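Extracellular ligand-binding receptor (Rhodopseudomonas palustris, PDB 4F06) probably serves as the solute-binding protein of an ABC transporter that takes up lignin-derived aromatic acids, and binds p-hydroxybenzoate. Local coordinates at residues A[84-89]-A[107-112]; A[91-96]-A[112-117]. One frame throughout, in Å; residues are numbered along the deposited sequence.

Contact 1 of 2, residues A[84-89]-A[107-112]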
loop_
_atom_site.group_PDB
_atom_site.type_symbol
_atom_site.label_atom_id
_atom_site.label_comp_id
_atom_site.label_asym_id
_atom_site.label_seq_id
_atom_site.Cartn_x
_atom_site.Cartn_y
_atom_site.Cartn_z
ATOM N N ASN A 84 -7.952 10.311 -4.635
ATOM C CA ASN A 84 -8.260 11.079 -3.430
ATOM C C ASN A 84 -7.048 11.797 -2.894
ATOM O O ASN A 84 -7.114 12.994 -2.563
ATOM C CB ASN A 84 -8.911 10.166 -2.387
ATOM C CG ASN A 84 -10.251 9.630 -2.861
ATOM O OD1 ASN A 84 -10.947 10.261 -3.709
ATOM N ND2 ASN A 84 -10.683 8.505 -2.278
ATOM N N ALA A 85 -5.895 11.118 -2.877
ATOM C CA ALA A 85 -4.649 11.789 -2.497
ATOM C C ALA A 85 -4.314 12.928 -3.473
ATOM O O ALA A 85 -3.865 14.008 -3.049
ATOM C CB ALA A 85 -3.499 10.813 -2.482
HETATM N N MSE A 86 -4.547 12.716 -4.765
HETATM C CA MSE A 86 -4.296 13.786 -5.727
HETATM C C MSE A 86 -5.144 15.016 -5.515
HETATM O O MSE A 86 -4.686 16.129 -5.785
HETATM C CB MSE A 86 -4.503 13.261 -7.152
HETATM C CG MSE A 86 -3.552 12.162 -7.622
HETATM SE SE MSE A 86 -1.775 12.806 -7.853
HETATM C CE MSE A 86 -1.098 11.249 -8.860
ATOM N N ALA A 87 -6.370 14.831 -5.045
ATOM C CA ALA A 87 -7.269 15.957 -4.796
ATOM C C ALA A 87 -6.813 16.789 -3.603
ATOM O O ALA A 87 -6.997 18.005 -3.591
ATOM C CB ALA A 87 -8.688 15.428 -4.577
ATOM N N VAL A 88 -6.216 16.143 -2.611
ATOM C CA VAL A 88 -5.819 16.833 -1.374
ATOM C C VAL A 88 -4.441 17.505 -1.538
ATOM O O VAL A 88 -4.212 18.587 -1.004
ATOM C CB VAL A 88 -5.816 15.838 -0.188
ATOM C CG1 VAL A 88 -5.281 16.509 1.062
ATOM C CG2 VAL A 88 -7.231 15.335 0.033
ATOM N N ALA A 89 -3.544 16.887 -2.323
ATOM C CA ALA A 89 -2.153 17.365 -2.452
ATOM C C ALA A 89 -1.990 18.882 -2.703
ATOM O O ALA A 89 -1.167 19.508 -2.031
ATOM C CB ALA A 89 -1.459 16.572 -3.543
ATOM N N SER A 107 3.324 6.754 -8.228
ATOM C CA SER A 107 4.638 7.382 -7.954
ATOM C C SER A 107 4.546 8.896 -7.881
ATOM O O SER A 107 5.135 9.497 -6.989
ATOM C CB SER A 107 5.663 6.992 -9.032
ATOM O OG SER A 107 6.080 5.652 -8.895
ATOM N N SER A 108 3.839 9.529 -8.814
ATOM C CA SER A 108 3.862 10.980 -8.911
ATOM C C SER A 108 3.178 11.701 -7.758
ATOM O O SER A 108 3.290 12.924 -7.682
ATOM C CB SER A 108 3.248 11.452 -10.224
ATOM O OG SER A 108 1.876 11.074 -10.250
ATOM N N ILE A 109 2.472 11.002 -6.858
ATOM C CA ILE A 109 1.784 11.714 -5.771
ATOM C C ILE A 109 2.782 12.582 -5.001
ATOM O O ILE A 109 2.460 13.701 -4.624
ATOM C CB ILE A 109 1.076 10.719 -4.852
ATOM C CG1 ILE A 109 -0.102 10.052 -5.585
ATOM C CG2 ILE A 109 0.607 11.421 -3.567
ATOM C CD1 ILE A 109 -0.753 8.916 -4.809
ATOM N N THR A 110 3.985 12.078 -4.696
ATOM C CA THR A 110 4.933 12.861 -3.878
ATOM C C THR A 110 5.403 14.126 -4.605
ATOM O O THR A 110 5.838 15.052 -3.934
ATOM C CB THR A 110 6.137 12.003 -3.434
ATOM O OG1 THR A 110 6.722 11.416 -4.611
ATOM C CG2 THR A 110 5.748 10.912 -2.455
ATOM N N GLU A 111 5.303 14.145 -5.929
ATOM C CA GLU A 111 5.721 15.318 -6.693
ATOM C C GLU A 111 4.687 16.434 -6.647
ATOM O O GLU A 111 4.962 17.532 -7.134
ATOM C CB GLU A 111 5.998 14.953 -8.173
ATOM C CG GLU A 111 7.139 13.943 -8.320
ATOM C CD GLU A 111 7.266 13.557 -9.786
ATOM O OE1 GLU A 111 6.293 12.962 -10.363
ATOM O OE2 GLU A 111 8.325 13.828 -10.360
ATOM N N LYS A 112 3.511 16.183 -6.071
ATOM C CA LYS A 112 2.429 17.175 -6.144
ATOM C C LYS A 112 2.432 18.167 -4.964
ATOM O O LYS A 112 1.634 19.110 -4.952
ATOM C CB LYS A 112 1.049 16.465 -6.160
ATOM C CG LYS A 112 0.906 15.463 -7.289
ATOM C CD LYS A 112 1.092 16.084 -8.657
ATOM C CE LYS A 112 0.877 15.017 -9.717
ATOM N NZ LYS A 112 1.002 15.557 -11.089
#

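Contact 2 of 2, residues A[91-96]-A[112-117]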
loop_
_atom_site.group_PDB
_atom_site.type_symbol
_atom_site.label_atom_id
_atom_site.label_comp_id
_atom_site.label_asym_id
_atom_site.label_seq_id
_atom_site.Cartn_x
_atom_site.Cartn_y
_atom_site.Cartn_z
ATOM N N LEU A 91 -3.630 21.384 -1.795
ATOM C CA LEU A 91 -4.119 22.223 -0.665
ATOM C C LEU A 91 -3.007 22.478 0.332
ATOM O O LEU A 91 -3.069 23.418 1.120
ATOM C CB LEU A 91 -5.337 21.517 0.125
ATOM C CG LEU A 91 -6.518 21.040 -0.676
ATOM C CD1 LEU A 91 -7.419 20.342 0.283
ATOM C CD2 LEU A 91 -7.197 22.262 -1.269
ATOM N N LEU A 92 -2.082 21.534 0.404
ATOM C CA LEU A 92 -1.270 21.374 1.617
ATOM C C LEU A 92 -0.315 22.525 1.867
ATOM O O LEU A 92 -0.164 22.964 3.015
ATOM C CB LEU A 92 -0.446 20.082 1.549
ATOM C CG LEU A 92 -1.263 18.793 1.349
ATOM C CD1 LEU A 92 -0.309 17.646 1.062
ATOM C CD2 LEU A 92 -2.171 18.541 2.568
ATOM N N GLN A 93 0.326 23.027 0.800
ATOM C CA GLN A 93 1.359 24.001 1.040
ATOM C C GLN A 93 0.748 25.330 1.507
ATOM O O GLN A 93 1.201 25.936 2.507
ATOM C CB GLN A 93 2.210 24.184 -0.192
ATOM C CG GLN A 93 3.376 25.149 -0.003
ATOM C CD GLN A 93 4.245 25.232 -1.228
ATOM O OE1 GLN A 93 3.876 24.822 -2.328
ATOM N NE2 GLN A 93 5.450 25.796 -1.037
ATOM N N GLU A 94 -0.323 25.794 0.849
ATOM C CA GLU A 94 -0.994 27.016 1.291
ATOM C C GLU A 94 -1.554 26.859 2.703
ATOM O O GLU A 94 -1.547 27.822 3.490
ATOM C CB GLU A 94 -2.082 27.434 0.275
ATOM C CG GLU A 94 -2.804 28.731 0.617
ATOM C CD GLU A 94 -1.901 29.949 0.541
ATOM O OE1 GLU A 94 -0.772 29.875 -0.017
ATOM O OE2 GLU A 94 -2.357 31.018 1.008
ATOM N N ALA A 95 -2.063 25.659 3.026
ATOM C CA ALA A 95 -2.596 25.433 4.386
ATOM C C ALA A 95 -1.516 25.239 5.437
ATOM O O ALA A 95 -1.788 25.293 6.624
ATOM C CB ALA A 95 -3.520 24.205 4.394
ATOM N N LYS A 96 -0.288 25.011 4.977
ATOM C CA LYS A 96 0.880 24.716 5.842
ATOM C C LYS A 96 0.663 23.466 6.689
ATOM O O LYS A 96 1.022 23.420 7.868
ATOM C CB LYS A 96 1.298 25.921 6.693
ATOM C CG LYS A 96 1.693 27.131 5.856
ATOM C CD LYS A 96 2.194 28.278 6.734
ATOM C CE LYS A 96 2.616 29.474 5.884
ATOM N NZ LYS A 96 3.895 29.191 5.177
ATOM N N LYS A 112 3.511 16.183 -6.071
ATOM C CA LYS A 112 2.429 17.175 -6.144
ATOM C C LYS A 112 2.432 18.167 -4.964
ATOM O O LYS A 112 1.634 19.110 -4.952
ATOM C CB LYS A 112 1.049 16.465 -6.160
ATOM C CG LYS A 112 0.906 15.463 -7.289
ATOM C CD LYS A 112 1.092 16.084 -8.657
ATOM C CE LYS A 112 0.877 15.017 -9.717
ATOM N NZ LYS A 112 1.002 15.557 -11.089
ATOM N N SER A 113 3.329 17.976 -3.997
ATOM C CA SER A 113 3.457 18.945 -2.919
ATOM C C SER A 113 4.789 18.722 -2.258
ATOM O O SER A 113 5.161 17.572 -2.064
ATOM C CB SER A 113 2.392 18.706 -1.840
ATOM O OG SER A 113 2.558 19.602 -0.751
ATOM N N PRO A 114 5.464 19.772 -1.770
ATOM C CA PRO A 114 6.686 19.575 -0.991
ATOM C C PRO A 114 6.402 18.963 0.388
ATOM O O PRO A 114 7.320 18.483 1.039
ATOM C CB PRO A 114 7.248 21.002 -0.805
ATOM C CG PRO A 114 6.023 21.885 -0.903
ATOM C CD PRO A 114 5.174 21.209 -1.989
ATOM N N TYR A 115 5.137 18.949 0.808
ATOM C CA TYR A 115 4.800 18.572 2.186
ATOM C C TYR A 115 4.154 17.193 2.284
ATOM O O TYR A 115 3.509 16.898 3.271
ATOM C CB TYR A 115 3.898 19.633 2.839
ATOM C CG TYR A 115 4.486 21.012 2.978
ATOM C CD1 TYR A 115 5.868 21.260 3.012
ATOM C CD2 TYR A 115 3.626 22.098 3.119
ATOM C CE1 TYR A 115 6.371 22.554 3.151
ATOM C CE2 TYR A 115 4.114 23.366 3.322
ATOM C CZ TYR A 115 5.479 23.602 3.306
ATOM O OH TYR A 115 5.947 24.881 3.527
ATOM N N ILE A 116 4.364 16.344 1.285
ATOM C CA ILE A 116 3.902 14.976 1.355
ATOM C C ILE A 116 5.090 14.045 1.695
ATOM O O ILE A 116 6.204 14.191 1.152
ATOM C CB ILE A 116 3.331 14.532 -0.019
ATOM C CG1 ILE A 116 2.025 15.237 -0.260
ATOM C CG2 ILE A 116 3.140 13.005 -0.048
ATOM C CD1 ILE A 116 1.508 15.093 -1.669
ATOM N N VAL A 117 4.853 13.110 2.616
ATOM C CA VAL A 117 5.769 11.982 2.814
ATOM C C VAL A 117 4.959 10.713 2.797
ATOM O O VAL A 117 3.824 10.735 3.254
ATOM C CB VAL A 117 6.605 12.166 4.110
ATOM C CG1 VAL A 117 5.699 12.258 5.345
ATOM C CG2 VAL A 117 7.693 11.095 4.274
HETATM O O HOH W 1 0.722 21.494 -1.596
HETATM O O HOH W 2 5.633 27.209 1.636
#

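Contact 1 of 2, residues A[84-89]-A[107-112]
Met86 CE, the terminal methyl of a selenomethionine, lies 3.6 Å from Ile109 CG1, the two chains crossing at a slant. The Met86 chain bends at chi2 (-69°), which carries the selenium and terminal methyl across to the other segment although its CB does not point there. Deeper in, Ala85 CB meets Ile109 CD1 at 4.1 Å, and both residues also touch Ala104 of the p-hydroxybenzoic acid pocket; the nearest atoms of the Ile109 side chain and a bound p-hydroxybenzoic acid are about 5 Å apart. The contact thus joins 84-89, which follows strand 75-78, to 107-112 in the loop between strands 99-101 and 116-118, in one lobe of a periplasmic binding protein fold.

A second group of contacts uses the aliphatic part of Lys112. Lys112 CB sits 3.6 Å from Ala89 CB. Further along, Lys112 CG passes 3.8 Å from Met86 SE, with Lys112 CE at a similar distance, while the ammonium end leads away.

Polar chemistry is slight here: Ser108 OG approaches Met86 CE at 3.3 Å, a van der Waals contact with a methyl group.

Contact 2 of 2, residues A[91-96]-A[112-117]
Ser113 OG is gripped from two directions: it accepts from Tyr115 N at 3.1 Å, with a nearly straight N-H...O angle of 166°, and bonds a water at 2.8 Å that accepts from Gln93 N. The first bond makes an ST turn, laid over a type I beta turn from Ser113 to Ile116 that leads into edge strand 116-118. With OG anti to the backbone N (chi1 177°), the hydroxyl also lies against Leu92 CB. Replacing the serine by an alanine would probably leave Tyr115 N without this acceptor and the bridging water without its anchor on the turn.

Helix 92-95 is followed by Lys96, whose positive phi closes a Schellman motif, and packs on the turn through Leu92 and Gln93. Leu92 CD1 meets Ile116 CG1 at 3.6 Å. Gln93 runs out extended, its CD 3.8 Å from Pro114 CG, and Pro114 CG lies over one face of the Tyr115 ring, offset toward the rim. Gln93 CG lies 3.8 Å from Tyr115 CE2, the two side chains crossing at about a right angle, with the Gln93 amide and Tyr115 ring planes 71° apart. At the ring's edge, near its plane, lies Leu92 O, 3.9 Å from Tyr115 CD2. Tyr115 OH is hydrogen-bonded to Asp309 OD1 in helix 308-315, and a second water donates to Tyr115 OH and accepts from Gln93 NE2 at 3.0 Å.

How the contacts relate
Both contacts set consecutive helices, 82-88 and 92-95, against the connection between strands 99-101 and 116-118 and, in contact 2, the start of the latter strand, with centres 9 Å apart. Each mixes buried and exposed residues, but contact 1 lies nearer the chain's centre (14 Å against 21 Å) and approaches the ligand pocket, whereas two waters bridge contact 2 farther out. The buried areas are similar, 289 and 299 Å², yet contact 1 relies on carbon and selenium packing while contact 2 adds water-mediated polar links. Lys112 belongs to both, though it packs across only contact 1. Ile116 joins them physically: its CD1 lies 3.8 Å from Ala89 CB and 3.4 Å from Ile109 O.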